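Local coordinates for protein receptor-type adenylate cyclase GRESAG 4.3 (Trypanosoma brucei, PDB 1FX4) that is a receptor-type enzyme whose catalytic domain converts ATP to cyclic AMP and diphosphate with the help of magnesium, at residues A[185-188]-A[189-192]. Sequence-based numbering, arbitrary orientation.
Sequences SLSG and EDRN
With chi1 at 60°, Ser187 sets OG between its own backbone N and carbonyl carbon, turned to the first turn of helix 188-192, while Asp190, whose CG lies opposite its carbonyl carbon (chi1 -71°), carries its carboxylate back to the same hydroxyl. There Ser187 OG accepts a hydrogen bond from Asp190 N at 3.2 Å, bent moderately to 153° at the hydrogen. The hydroxyl also lies 3.0 Å from Asp190 OD2, so backbone and side chain of one residue gather round a single oxygen. The negative carboxylate near this helix start would probably interact favourably with the helix dipole. The main chain continues the turn: Arg191 N donates to Ser187 O at 3.0 Å, and Asn192 N to Gly188 O at 3.2 Å, both in the i to i+4 spacing of an alpha helix.

Arg191 bends at its third torsion and folds back over the turn. One guanidinium face receives Gly188 CA, 3.3 Å above its plane and displaced to the rim, and Ser187 O lies over that same face. Arg191 NH1 comes within 2.7 Å of Leu186 O, but the angle is too poor for a hydrogen bond. Lower on the chain, Arg191 CG packs 3.9 Å from Leu186 CB, and buried Leu186 rests on Pro71 and Phe72 of helix 71-87. Tyr183 and Met184 of helix 180-185 also touch Arg191.

Ser187 is thus a serine N-cap, starting helix 188-192 just after helix 180-185 at the surface of the class III cyclase catalytic domain, away from the magnesium site.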
loop_
_atom_site.group_PDB
_atom_site.type_symbol
_atom_site.label_atom_id
_atom_site.label_comp_id
_atom_site.label_asym_id
_atom_site.label_seq_id
_atom_site.Cartn_x
_atom_site.Cartn_y
_atom_site.Cartn_z
ATOM N N SER A 185 24.412 14.473 -4.210
ATOM C CA SER A 185 23.822 15.460 -3.306
ATOM C C SER A 185 24.664 15.492 -2.046
ATOM O O SER A 185 24.619 16.448 -1.274
ATOM C CB SER A 185 22.382 15.092 -2.942
ATOM O OG SER A 185 21.517 15.337 -4.032
ATOM N N LEU A 186 25.374 14.395 -1.805
ATOM C CA LEU A 186 26.247 14.300 -0.649
ATOM C C LEU A 186 27.465 15.152 -0.961
ATOM O O LEU A 186 27.779 15.391 -2.125
ATOM C CB LEU A 186 26.712 12.858 -0.456
ATOM C CG LEU A 186 25.655 11.803 -0.175
ATOM C CD1 LEU A 186 26.285 10.422 -0.306
ATOM C CD2 LEU A 186 25.100 12.006 1.209
ATOM N N SER A 187 28.140 15.625 0.072
ATOM C CA SER A 187 29.347 16.411 -0.133
ATOM C C SER A 187 30.447 15.420 -0.517
ATOM O O SER A 187 30.300 14.212 -0.314
ATOM C CB SER A 187 29.716 17.139 1.154
ATOM O OG SER A 187 29.943 16.213 2.198
ATOM N N GLY A 188 31.540 15.922 -1.085
ATOM C CA GLY A 188 32.635 15.050 -1.481
ATOM C C GLY A 188 33.191 14.272 -0.308
ATOM O O GLY A 188 33.539 13.101 -0.430
ATOM N N GLU A 189 33.243 14.933 0.841
ATOM C CA GLU A 189 33.736 14.357 2.085
ATOM C C GLU A 189 32.819 13.212 2.532
ATOM O O GLU A 189 33.292 12.150 2.948
ATOM C CB GLU A 189 33.761 15.460 3.138
ATOM C CG GLU A 189 34.414 15.140 4.459
ATOM C CD GLU A 189 34.482 16.380 5.345
ATOM O OE1 GLU A 189 34.018 16.320 6.508
ATOM O OE2 GLU A 189 34.978 17.429 4.863
ATOM N N ASP A 190 31.509 13.434 2.432
ATOM C CA ASP A 190 30.527 12.424 2.810
ATOM C C ASP A 190 30.646 11.183 1.928
ATOM O O ASP A 190 30.595 10.057 2.424
ATOM C CB ASP A 190 29.106 12.995 2.736
ATOM C CG ASP A 190 28.818 14.009 3.847
ATOM O OD1 ASP A 190 29.566 14.044 4.855
ATOM O OD2 ASP A 190 27.832 14.774 3.707
ATOM N N ARG A 191 30.853 11.391 0.630
ATOM C CA ARG A 191 30.986 10.280 -0.308
ATOM C C ARG A 191 32.201 9.406 -0.004
ATOM O O ARG A 191 32.159 8.185 -0.172
ATOM C CB ARG A 191 31.065 10.792 -1.743
ATOM C CG ARG A 191 29.746 11.296 -2.285
ATOM C CD ARG A 191 29.808 11.465 -3.796
ATOM N NE ARG A 191 30.794 12.466 -4.187
ATOM C CZ ARG A 191 30.553 13.769 -4.259
ATOM N NH1 ARG A 191 29.350 14.248 -3.977
ATOM N NH2 ARG A 191 31.525 14.598 -4.591
ATOM N N ASN A 192 33.272 10.031 0.473
ATOM C CA ASN A 192 34.495 9.306 0.792
ATOM C C ASN A 192 34.388 8.490 2.078
ATOM O O ASN A 192 35.214 7.619 2.328
ATOM C CB ASN A 192 35.680 10.269 0.845
ATOM C CG ASN A 192 35.942 10.933 -0.497
ATOM O OD1 ASN A 192 35.811 10.302 -1.559
ATOM N ND2 ASN A 192 36.297 12.219 -0.461
#